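Local coordinates for protein putative D-lactate dehydrogenase (Chlamydomonas reinhardtii, PDB 4ZGS) that probably reduces pyruvate to D-lactate in the algal chloroplast during fermentation, using a nicotinamide cofactor, at residues A[144-149]-A[264-269]; A[181-186]-A[192-197]; A[270-275]-A[289-294]. All coordinates share one frame; numbering follows the deposited sequence.

All three interactions sit in the Rossmann-type nucleotide-binding domain and share one six-stranded parallel sheet. Along the chain, interaction 2 is nested within the long loop closed by interaction 1, and interaction 3 follows both. Interactions 1 and 2, with centres about 11 Å apart, touch where Val144 packs on Ile196 and Ile147 on Leu197, and both interactions meet the second subunit through helices 136-151 and 188-200. Interactions 1 and 3, about 10 Å apart, are joined by backbone bonds between the adjacent strands 261-265 and 286-291, whose end loops reach the nicotinamide half of NAD. Interactions 2 and 3 lie about 18 Å apart without touching. Strand ends thus serve the cofactor, and helices the subunit contact.

Interaction 1. Residues A[144-149]-A[264-269]; sequences VALIFA and INVSRG. With NAD (nicotinamide-adenine-dinucleotide), chain I.
A folded Ile264 is packed against two consecutive helix residues, Leu146 and Ile147, in a contact that has no hydrogen bond across it. The middle of each isoleucine chain does the work: CG1 of Ile264 rests 3.5 Å from CG1 of Ile147 as the two side chains cross obliquely. With CG1 anti to the carbonyl carbon and a second turn at chi2 of -62°, Ile264 doubles back and its CD1 reaches CB of Leu146 at 4.1 Å. Further along, Leu146 CD1 and Val266 CG1 lie alongside, 4.1 Å apart, their side chains running in opposite senses. This is helix-on-sheet packing in a Rossmann-type domain: helix 136-151 lies on the parallel sheet that contains strand 261-265, and its Val144, Ala145 and Phe148 meet the second subunit, another copy of this protein. An alanine in place of Ile264 would lack CG1 and CD1, which would probably open a gap under the helix and leave Ile147 without its main partner from the strand. Past the strand end the chain turns toward NAD. Asn265 OD1 accepts from Ser267 N at 3.1 Å, closing an Asx turn, while its ND2 donates almost straight (177°) to Arg268 O at 3.2 Å, so both ends of one amide hold the turn. Ser267 OG is bonded in addition to Leu237 O. The turn presents Ser267 O to the ribose hydroxyl O2D of NAD, a weak bond of 3.4 Å.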
loop_
_atom_site.group_PDB
_atom_site.type_symbol
_atom_site.label_atom_id
_atom_site.label_comp_id
_atom_site.label_asym_id
_atom_site.label_seq_id
_atom_site.Cartn_x
_atom_site.Cartn_y
_atom_site.Cartn_z
ATOM N N VAL A 144 -1.215 18.863 -14.642
ATOM C CA VAL A 144 -2.238 19.553 -13.874
ATOM C C VAL A 144 -2.797 18.535 -12.872
ATOM O O VAL A 144 -3.176 18.875 -11.752
ATOM C CB VAL A 144 -3.357 20.149 -14.788
ATOM C CG1 VAL A 144 -4.422 20.828 -13.960
ATOM C CG2 VAL A 144 -2.754 21.164 -15.715
ATOM N N ALA A 145 -2.877 17.285 -13.307
ATOM C CA ALA A 145 -3.322 16.186 -12.449
ATOM C C ALA A 145 -2.415 16.055 -11.214
ATOM O O ALA A 145 -2.881 15.979 -10.090
ATOM C CB ALA A 145 -3.338 14.897 -13.244
ATOM N N LEU A 146 -1.111 16.075 -11.449
ATOM C CA LEU A 146 -0.137 15.969 -10.392
ATOM C C LEU A 146 -0.327 17.117 -9.442
ATOM O O LEU A 146 -0.204 16.967 -8.226
ATOM C CB LEU A 146 1.293 15.961 -10.950
ATOM C CG LEU A 146 1.668 14.762 -11.830
ATOM C CD1 LEU A 146 3.144 14.796 -12.196
ATOM C CD2 LEU A 146 1.295 13.452 -11.189
ATOM N N ILE A 147 -0.578 18.298 -9.997
ATOM C CA ILE A 147 -0.714 19.478 -9.146
ATOM C C ILE A 147 -1.901 19.288 -8.187
ATOM O O ILE A 147 -1.775 19.431 -6.959
ATOM C CB ILE A 147 -0.841 20.753 -9.979
ATOM C CG1 ILE A 147 0.540 21.104 -10.541
ATOM C CG2 ILE A 147 -1.291 21.942 -9.086
ATOM C CD1 ILE A 147 0.510 22.125 -11.676
ATOM N N PHE A 148 -3.030 18.866 -8.730
ATOM C CA PHE A 148 -4.183 18.696 -7.877
ATOM C C PHE A 148 -3.956 17.649 -6.796
ATOM O O PHE A 148 -4.285 17.894 -5.650
ATOM C CB PHE A 148 -5.416 18.363 -8.713
ATOM C CG PHE A 148 -6.227 19.590 -9.081
ATOM C CD1 PHE A 148 -7.079 20.178 -8.162
ATOM C CD2 PHE A 148 -6.118 20.160 -10.339
ATOM C CE1 PHE A 148 -7.814 21.279 -8.503
ATOM C CE2 PHE A 148 -6.845 21.261 -10.669
ATOM C CZ PHE A 148 -7.690 21.820 -9.750
ATOM N N ALA A 149 -3.365 16.508 -7.164
ATOM C CA ALA A 149 -3.185 15.397 -6.264
ATOM C C ALA A 149 -2.296 15.844 -5.102
ATOM O O ALA A 149 -2.635 15.621 -3.948
ATOM C CB ALA A 149 -2.579 14.167 -7.010
ATOM N N ILE A 264 6.785 20.770 -10.933
ATOM C CA ILE A 264 6.181 19.697 -11.724
ATOM C C ILE A 264 6.980 19.456 -12.968
ATOM O O ILE A 264 7.222 20.372 -13.741
ATOM C CB ILE A 264 4.771 20.020 -12.137
ATOM C CG1 ILE A 264 3.922 20.273 -10.899
ATOM C CG2 ILE A 264 4.212 18.881 -12.952
ATOM C CD1 ILE A 264 3.827 19.095 -10.001
ATOM N N ASN A 265 7.417 18.220 -13.162
ATOM C CA ASN A 265 8.124 17.934 -14.379
ATOM C C ASN A 265 7.602 16.689 -15.089
ATOM O O ASN A 265 7.804 15.570 -14.623
ATOM C CB ASN A 265 9.598 17.788 -14.046
ATOM C CG ASN A 265 10.438 17.606 -15.251
ATOM O OD1 ASN A 265 10.013 17.911 -16.367
ATOM N ND2 ASN A 265 11.629 17.056 -15.058
ATOM N N VAL A 266 6.894 16.904 -16.191
ATOM C CA VAL A 266 6.448 15.862 -17.109
ATOM C C VAL A 266 7.208 15.878 -18.431
ATOM O O VAL A 266 6.790 15.197 -19.362
ATOM C CB VAL A 266 4.927 15.939 -17.395
ATOM C CG1 VAL A 266 4.159 15.812 -16.076
ATOM C CG2 VAL A 266 4.560 17.237 -18.118
ATOM N N SER A 267 8.252 16.698 -18.572
ATOM C CA SER A 267 8.960 16.707 -19.867
ATOM C C SER A 267 10.145 15.753 -19.928
ATOM O O SER A 267 10.017 14.673 -20.485
ATOM C CB SER A 267 9.488 18.111 -20.235
ATOM O OG SER A 267 8.491 19.105 -20.154
ATOM N N ARG A 268 11.273 16.121 -19.324
ATOM C CA ARG A 268 12.502 15.336 -19.459
ATOM C C ARG A 268 13.295 15.311 -18.174
ATOM O O ARG A 268 13.538 16.363 -17.574
ATOM C CB ARG A 268 13.356 15.891 -20.594
ATOM C CG ARG A 268 12.740 15.603 -21.930
ATOM C CD ARG A 268 12.669 14.087 -22.101
ATOM N NE ARG A 268 12.959 13.701 -23.468
ATOM C CZ ARG A 268 14.185 13.547 -23.943
ATOM N NH1 ARG A 268 15.231 13.749 -23.152
ATOM N NH2 ARG A 268 14.359 13.204 -25.213
ATOM N N GLY A 269 13.750 14.116 -17.790
ATOM C CA GLY A 269 14.434 13.950 -16.530
ATOM C C GLY A 269 15.673 14.795 -16.457
ATOM O O GLY A 269 16.036 15.276 -15.400
HETATM P PA NAD I . 7.242 21.854 -28.603
HETATM O O1A NAD I . 8.273 22.085 -29.641
HETATM O O2A NAD I . 6.075 22.498 -29.257
HETATM O O5B NAD I . 7.619 22.555 -27.211
HETATM C C5B NAD I . 8.961 22.906 -26.879
HETATM C C4B NAD I . 9.100 24.384 -26.693
HETATM O O4B NAD I . 10.233 24.701 -25.762
HETATM C C3B NAD I . 9.387 25.079 -27.975
HETATM O O3B NAD I . 8.458 26.175 -28.206
HETATM C C2B NAD I . 10.736 25.624 -27.864
HETATM O O2B NAD I . 10.828 26.876 -28.594
HETATM C C1B NAD I . 10.947 25.844 -26.416
HETATM N N9A NAD I . 12.300 25.952 -26.043
HETATM C C8A NAD I . 13.442 25.629 -26.833
HETATM N N7A NAD I . 14.615 25.894 -26.107
HETATM C C5A NAD I . 14.216 26.384 -24.882
HETATM C C6A NAD I . 14.867 26.840 -23.693
HETATM N N6A NAD I . 16.280 26.853 -23.592
HETATM N N1A NAD I . 14.159 27.231 -22.732
HETATM C C2A NAD I . 12.939 27.278 -22.673
HETATM N N3A NAD I . 12.185 26.908 -23.649
HETATM C C4A NAD I . 12.743 26.426 -24.844
HETATM O O3 NAD I . 6.960 20.290 -28.387
HETATM P PN NAD I . 5.875 19.695 -27.373
HETATM O O1N NAD I . 4.796 18.955 -28.072
HETATM O O2N NAD I . 5.125 20.777 -26.692
HETATM O O5D NAD I . 6.605 18.772 -26.293
HETATM C C5D NAD I . 7.503 17.721 -26.665
HETATM C C4D NAD I . 8.056 17.204 -25.390
HETATM O O4D NAD I . 7.050 16.376 -24.688
HETATM C C3D NAD I . 9.205 16.309 -25.577
HETATM O O3D NAD I . 10.423 17.059 -25.826
HETATM C C2D NAD I . 9.259 15.614 -24.293
HETATM O O2D NAD I . 10.030 16.414 -23.363
HETATM C C1D NAD I . 7.858 15.499 -23.815
HETATM N N1N NAD I . 7.415 14.161 -23.871
HETATM C C2N NAD I . 6.756 13.587 -22.759
HETATM C C3N NAD I . 6.329 12.260 -22.802
HETATM C C7N NAD I . 5.622 11.643 -21.599
HETATM O O7N NAD I . 5.934 11.971 -20.468
HETATM N N7N NAD I . 4.610 10.665 -21.780
HETATM C C4N NAD I . 6.558 11.491 -23.959
HETATM C C5N NAD I . 7.218 12.058 -25.067
HETATM C C6N NAD I . 7.642 13.382 -25.027
#

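Interaction 2. Residues A[181-186]-A[192-197]; sequences VGVVGT and QAARIL
Leu197 sets its CD1 methyl against CG1 of Val181 at 3.6 Å, the two side chains crossing at about a right angle. Val181 holds CG1 anti to its own backbone N (chi1 170°), and this branch is the one that meets the leucine. Two residues further along the strand, Val183 faces the helix as well, and it meets the backbone of Ala194 as well as its methyl: CG2 of Val183 lies 4.1 Å from Ala194 N and 4.3 Å from Ala194 CB. The short alanine side chain probably lets strand and helix approach here, with the CA atoms of Val183 and Ala194 6.5 Å apart. The side chains that meet are apolar and buried, and no hydrogen bond runs from strand to helix. Away from the strand, Arg195 NE donates to Gln192 OE1 at 2.7 Å with an N-H...O angle of 161°. The amide oxygen lies in the guanidinium plane, and a weak second bond from NH1 helps fix that plane's rotation; NH2 is taken by Ile200 O of the second subunit.

Together the segments form the first strand-turn-helix of the Rossmann fold. Gly185, at positive phi (93°), begins a glycine pattern that fits GxGxxG and is completed by Gly187 and Gly190. Beyond it, Thr186 N donates to Asp208, an NAD-binding residue, and the amides of Ala188 and Ile189 at the start of the helix bond NAD. In the surrounding fold, Val183 and Leu197 both touch Val204 of strand 203-207, the next strand of this beta-alpha-beta unit, Val181 and Val183 also reach strand 234-237 on Ile234 and Thr236, and Ile196 packs on helix 136-151.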
loop_
_atom_site.group_PDB
_atom_site.type_symbol
_atom_site.label_atom_id
_atom_site.label_comp_id
_atom_site.label_asym_id
_atom_site.label_seq_id
_atom_site.Cartn_x
_atom_site.Cartn_y
_atom_site.Cartn_z
ATOM N N VAL A 181 1.614 30.708 -11.127
ATOM C CA VAL A 181 2.087 29.551 -11.864
ATOM C C VAL A 181 3.033 29.918 -13.001
ATOM O O VAL A 181 2.618 30.593 -13.938
ATOM C CB VAL A 181 0.917 28.829 -12.472
ATOM C CG1 VAL A 181 1.390 27.738 -13.467
ATOM C CG2 VAL A 181 0.017 28.329 -11.370
ATOM N N GLY A 182 4.311 29.562 -12.874
ATOM C CA GLY A 182 5.251 29.618 -13.980
ATOM C C GLY A 182 5.157 28.447 -14.934
ATOM O O GLY A 182 5.373 27.309 -14.533
ATOM N N VAL A 183 4.914 28.710 -16.211
ATOM C CA VAL A 183 5.047 27.662 -17.221
ATOM C C VAL A 183 6.340 27.873 -17.944
ATOM O O VAL A 183 6.553 28.950 -18.509
ATOM C CB VAL A 183 3.923 27.648 -18.228
ATOM C CG1 VAL A 183 4.202 26.624 -19.277
ATOM C CG2 VAL A 183 2.605 27.362 -17.541
ATOM N N VAL A 184 7.228 26.884 -17.855
ATOM C CA VAL A 184 8.533 26.951 -18.513
ATOM C C VAL A 184 8.537 26.106 -19.802
ATOM O O VAL A 184 8.565 24.868 -19.788
ATOM C CB VAL A 184 9.675 26.496 -17.580
ATOM C CG1 VAL A 184 10.992 26.631 -18.295
ATOM C CG2 VAL A 184 9.702 27.325 -16.312
ATOM N N GLY A 185 8.517 26.835 -20.908
ATOM C CA GLY A 185 8.394 26.347 -22.268
ATOM C C GLY A 185 6.917 26.373 -22.645
ATOM O O GLY A 185 6.035 25.815 -21.936
ATOM N N THR A 186 6.673 27.021 -23.786
ATOM C CA THR A 186 5.334 27.332 -24.303
ATOM C C THR A 186 4.972 26.638 -25.630
ATOM O O THR A 186 4.169 27.156 -26.417
ATOM C CB THR A 186 5.128 28.832 -24.384
ATOM O OG1 THR A 186 6.142 29.440 -25.193
ATOM C CG2 THR A 186 5.184 29.369 -22.958
ATOM N N GLN A 192 -0.838 24.268 -23.752
ATOM C CA GLN A 192 -2.024 23.678 -23.145
ATOM C C GLN A 192 -1.964 23.813 -21.619
ATOM O O GLN A 192 -2.994 24.006 -20.972
ATOM C CB GLN A 192 -2.195 22.213 -23.548
ATOM C CG GLN A 192 -2.482 22.009 -25.035
ATOM C CD GLN A 192 -3.658 22.879 -25.522
ATOM O OE1 GLN A 192 -4.648 23.050 -24.821
ATOM N NE2 GLN A 192 -3.529 23.437 -26.708
ATOM N N ALA A 193 -0.766 23.740 -21.047
ATOM C CA ALA A 193 -0.662 23.777 -19.593
ATOM C C ALA A 193 -1.063 25.162 -19.150
ATOM O O ALA A 193 -1.837 25.335 -18.219
ATOM C CB ALA A 193 0.753 23.405 -19.115
ATOM N N ALA A 194 -0.551 26.149 -19.867
ATOM C CA ALA A 194 -0.936 27.554 -19.666
ATOM C C ALA A 194 -2.443 27.780 -19.843
ATOM O O ALA A 194 -3.065 28.416 -18.991
ATOM C CB ALA A 194 -0.176 28.430 -20.595
ATOM N N ARG A 195 -3.035 27.235 -20.910
ATOM C CA ARG A 195 -4.477 27.379 -21.131
ATOM C C ARG A 195 -5.268 26.810 -19.953
ATOM O O ARG A 195 -6.132 27.489 -19.402
ATOM C CB ARG A 195 -4.929 26.684 -22.422
ATOM C CG ARG A 195 -6.444 26.778 -22.644
ATOM C CD ARG A 195 -6.957 25.958 -23.835
ATOM N NE ARG A 195 -6.656 24.522 -23.698
ATOM C CZ ARG A 195 -7.326 23.692 -22.891
ATOM N NH1 ARG A 195 -6.990 22.407 -22.814
ATOM N NH2 ARG A 195 -8.315 24.154 -22.130
ATOM N N ILE A 196 -4.978 25.561 -19.577
ATOM C CA ILE A 196 -5.676 24.880 -18.476
ATOM C C ILE A 196 -5.507 25.605 -17.132
ATOM O O ILE A 196 -6.484 25.821 -16.378
ATOM C CB ILE A 196 -5.175 23.417 -18.302
ATOM C CG1 ILE A 196 -5.512 22.539 -19.510
ATOM C CG2 ILE A 196 -5.804 22.792 -17.092
ATOM C CD1 ILE A 196 -4.627 21.244 -19.612
ATOM N N LEU A 197 -4.272 25.988 -16.824
ATOM C CA LEU A 197 -4.007 26.567 -15.512
ATOM C C LEU A 197 -4.624 27.977 -15.382
ATOM O O LEU A 197 -5.118 28.342 -14.309
ATOM C CB LEU A 197 -2.494 26.554 -15.220
ATOM C CG LEU A 197 -1.919 25.152 -14.853
ATOM C CD1 LEU A 197 -0.418 25.037 -15.070
ATOM C CD2 LEU A 197 -2.252 24.801 -13.409
#

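Interaction 3. Residues A[270-275]-A[289-294]; sequences GLIDSA and LGLDVY. With NAD (nicotinamide-adenine-dinucleotide), chain I.
Tyr294 meets Ser274 through its ring, bringing the segment that follows strand 286-291 against the loop that leads into helix 277-283. Both belong to a beta-alpha-beta crossover of the Rossmann-type domain, in which strand 261-265, helix 277-283 and strand 286-291 follow one another. The contact centres on one ring carbon, Tyr294 CE1, which Ser274 OG approaches obliquely at 3.2 Å, and Ser274 CB is 3.6 Å from the same Tyr294 CE1. The tyrosine CB starts out away from the loop, but with CG anti to the backbone N (chi1 176°) the ring swings back to reach the serine. The ring also meets that of Phe321, with planes at about 50°, and the tyrosine OH has a weak hydrogen bond from Gln320 NE2.

Ile272 supplies the apolar half of the contact. Its chain is extended beyond CG1 (chi2 179°), which carries CD1 to CD2 of Leu291 at 3.8 Å, a meeting of methyl ends. Asn265 of the neighbouring strand touches both of these side chains, and Ile272 also packs on Leu277 of the following helix. Just past the strand end, Asp292 is gripped by hydrogen bonds to both carboxylate oxygens, OD1 accepting from Thr336 N and bonded to Thr333 OG1, OD2 accepting from Ala337 N; OD2 of Asp292 lies 3.0 Å from the carboxamide oxygen O7N of NAD.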
loop_
_atom_site.group_PDB
_atom_site.type_symbol
_atom_site.label_atom_id
_atom_site.label_comp_id
_atom_site.label_asym_id
_atom_site.label_seq_id
_atom_site.Cartn_x
_atom_site.Cartn_y
_atom_site.Cartn_z
ATOM N N GLY A 270 16.304 15.008 -17.600
ATOM C CA GLY A 270 17.494 15.833 -17.694
ATOM C C GLY A 270 17.311 17.294 -17.290
ATOM O O GLY A 270 18.301 18.007 -17.116
ATOM N N LEU A 271 16.067 17.769 -17.197
ATOM C CA LEU A 271 15.828 19.166 -16.815
ATOM C C LEU A 271 16.127 19.426 -15.349
ATOM O O LEU A 271 16.303 20.570 -14.946
ATOM C CB LEU A 271 14.385 19.566 -17.094
ATOM C CG LEU A 271 13.919 19.413 -18.539
ATOM C CD1 LEU A 271 12.449 19.703 -18.628
ATOM C CD2 LEU A 271 14.709 20.357 -19.417
ATOM N N ILE A 272 16.160 18.356 -14.563
ATOM C CA ILE A 272 16.362 18.434 -13.120
ATOM C C ILE A 272 17.596 17.690 -12.674
ATOM O O ILE A 272 17.836 16.570 -13.119
ATOM C CB ILE A 272 15.185 17.835 -12.349
ATOM C CG1 ILE A 272 13.885 18.588 -12.638
ATOM C CG2 ILE A 272 15.480 17.828 -10.856
ATOM C CD1 ILE A 272 12.714 17.983 -11.901
ATOM N N ASP A 273 18.386 18.294 -11.794
ATOM C CA ASP A 273 19.513 17.566 -11.224
ATOM C C ASP A 273 19.039 16.924 -9.932
ATOM O O ASP A 273 18.897 17.586 -8.911
ATOM C CB ASP A 273 20.695 18.500 -10.987
ATOM C CG ASP A 273 21.791 17.877 -10.137
ATOM O OD1 ASP A 273 21.863 16.629 -9.985
ATOM O OD2 ASP A 273 22.615 18.665 -9.631
ATOM N N SER A 274 18.837 15.617 -9.980
ATOM C CA SER A 274 18.135 14.901 -8.927
ATOM C C SER A 274 18.886 14.968 -7.605
ATOM O O SER A 274 18.282 14.984 -6.543
ATOM C CB SER A 274 17.941 13.442 -9.325
ATOM O OG SER A 274 17.368 13.371 -10.615
ATOM N N ALA A 275 20.207 15.001 -7.660
ATOM C CA ALA A 275 20.966 15.121 -6.422
ATOM C C ALA A 275 20.514 16.349 -5.605
ATOM O O ALA A 275 20.389 16.285 -4.379
ATOM C CB ALA A 275 22.472 15.173 -6.716
ATOM N N LEU A 289 6.857 17.932 -5.108
ATOM C CA LEU A 289 7.415 17.537 -6.373
ATOM C C LEU A 289 6.493 16.529 -7.009
ATOM O O LEU A 289 6.227 15.489 -6.394
ATOM C CB LEU A 289 8.814 16.957 -6.153
ATOM C CG LEU A 289 9.730 16.632 -7.330
ATOM C CD1 LEU A 289 10.354 17.899 -7.917
ATOM C CD2 LEU A 289 10.801 15.598 -6.918
ATOM N N GLY A 290 5.940 16.854 -8.181
ATOM C CA GLY A 290 5.385 15.828 -9.047
ATOM C C GLY A 290 6.304 15.630 -10.245
ATOM O O GLY A 290 6.737 16.607 -10.846
ATOM N N LEU A 291 6.489 14.373 -10.645
ATOM C CA LEU A 291 7.376 13.935 -11.729
ATOM C C LEU A 291 6.689 12.823 -12.472
ATOM O O LEU A 291 6.056 11.976 -11.846
ATOM C CB LEU A 291 8.720 13.414 -11.231
ATOM C CG LEU A 291 9.585 14.295 -10.363
ATOM C CD1 LEU A 291 10.847 13.515 -10.011
ATOM C CD2 LEU A 291 9.897 15.587 -11.112
ATOM N N ASP A 292 6.698 12.906 -13.795
ATOM C CA ASP A 292 6.383 11.792 -14.678
ATOM C C ASP A 292 7.690 11.230 -15.242
ATOM O O ASP A 292 7.690 10.256 -15.987
ATOM C CB ASP A 292 5.459 12.249 -15.813
ATOM C CG ASP A 292 4.839 11.085 -16.571
ATOM O OD1 ASP A 292 4.309 10.200 -15.862
ATOM O OD2 ASP A 292 4.892 11.048 -17.854
ATOM N N VAL A 293 8.801 11.874 -14.898
ATOM C CA VAL A 293 10.103 11.586 -15.512
ATOM C C VAL A 293 11.269 11.803 -14.529
ATOM O O VAL A 293 11.162 12.620 -13.603
ATOM C CB VAL A 293 10.333 12.479 -16.782
ATOM C CG1 VAL A 293 9.342 12.111 -17.894
ATOM C CG2 VAL A 293 10.260 13.980 -16.424
ATOM N N TYR A 294 12.362 11.073 -14.740
ATOM C CA TYR A 294 13.554 11.095 -13.877
ATOM C C TYR A 294 14.841 10.861 -14.683
ATOM O O TYR A 294 14.828 10.088 -15.619
ATOM C CB TYR A 294 13.406 10.047 -12.783
ATOM C CG TYR A 294 14.599 9.895 -11.882
ATOM C CD1 TYR A 294 14.793 10.732 -10.794
ATOM C CD2 TYR A 294 15.539 8.899 -12.125
ATOM C CE1 TYR A 294 15.890 10.584 -9.961
ATOM C CE2 TYR A 294 16.640 8.739 -11.307
ATOM C CZ TYR A 294 16.810 9.586 -10.222
ATOM O OH TYR A 294 17.899 9.427 -9.403
HETATM P PA NAD I . 7.242 21.854 -28.603
HETATM O O1A NAD I . 8.273 22.085 -29.641
HETATM O O2A NAD I . 6.075 22.498 -29.257
HETATM O O5B NAD I . 7.619 22.555 -27.211
HETATM C C5B NAD I . 8.961 22.906 -26.879
HETATM C C4B NAD I . 9.100 24.384 -26.693
HETATM O O4B NAD I . 10.233 24.701 -25.762
HETATM C C3B NAD I . 9.387 25.079 -27.975
HETATM O O3B NAD I . 8.458 26.175 -28.206
HETATM C C2B NAD I . 10.736 25.624 -27.864
HETATM O O2B NAD I . 10.828 26.876 -28.594
HETATM C C1B NAD I . 10.947 25.844 -26.416
HETATM N N9A NAD I . 12.300 25.952 -26.043
HETATM C C8A NAD I . 13.442 25.629 -26.833
HETATM N N7A NAD I . 14.615 25.894 -26.107
HETATM C C5A NAD I . 14.216 26.384 -24.882
HETATM C C6A NAD I . 14.867 26.840 -23.693
HETATM N N6A NAD I . 16.280 26.853 -23.592
HETATM N N1A NAD I . 14.159 27.231 -22.732
HETATM C C2A NAD I . 12.939 27.278 -22.673
HETATM N N3A NAD I . 12.185 26.908 -23.649
HETATM C C4A NAD I . 12.743 26.426 -24.844
HETATM O O3 NAD I . 6.960 20.290 -28.387
HETATM P PN NAD I . 5.875 19.695 -27.373
HETATM O O1N NAD I . 4.796 18.955 -28.072
HETATM O O2N NAD I . 5.125 20.777 -26.692
HETATM O O5D NAD I . 6.605 18.772 -26.293
HETATM C C5D NAD I . 7.503 17.721 -26.665
HETATM C C4D NAD I . 8.056 17.204 -25.390
HETATM O O4D NAD I . 7.050 16.376 -24.688
HETATM C C3D NAD I . 9.205 16.309 -25.577
HETATM O O3D NAD I . 10.423 17.059 -25.826
HETATM C C2D NAD I . 9.259 15.614 -24.293
HETATM O O2D NAD I . 10.030 16.414 -23.363
HETATM C C1D NAD I . 7.858 15.499 -23.815
HETATM N N1N NAD I . 7.415 14.161 -23.871
HETATM C C2N NAD I . 6.756 13.587 -22.759
HETATM C C3N NAD I . 6.329 12.260 -22.802
HETATM C C7N NAD I . 5.622 11.643 -21.599
HETATM O O7N NAD I . 5.934 11.971 -20.468
HETATM N N7N NAD I . 4.610 10.665 -21.780
HETATM C C4N NAD I . 6.558 11.491 -23.959
HETATM C C5N NAD I . 7.218 12.058 -25.067
HETATM C C6N NAD I . 7.642 13.382 -25.027
#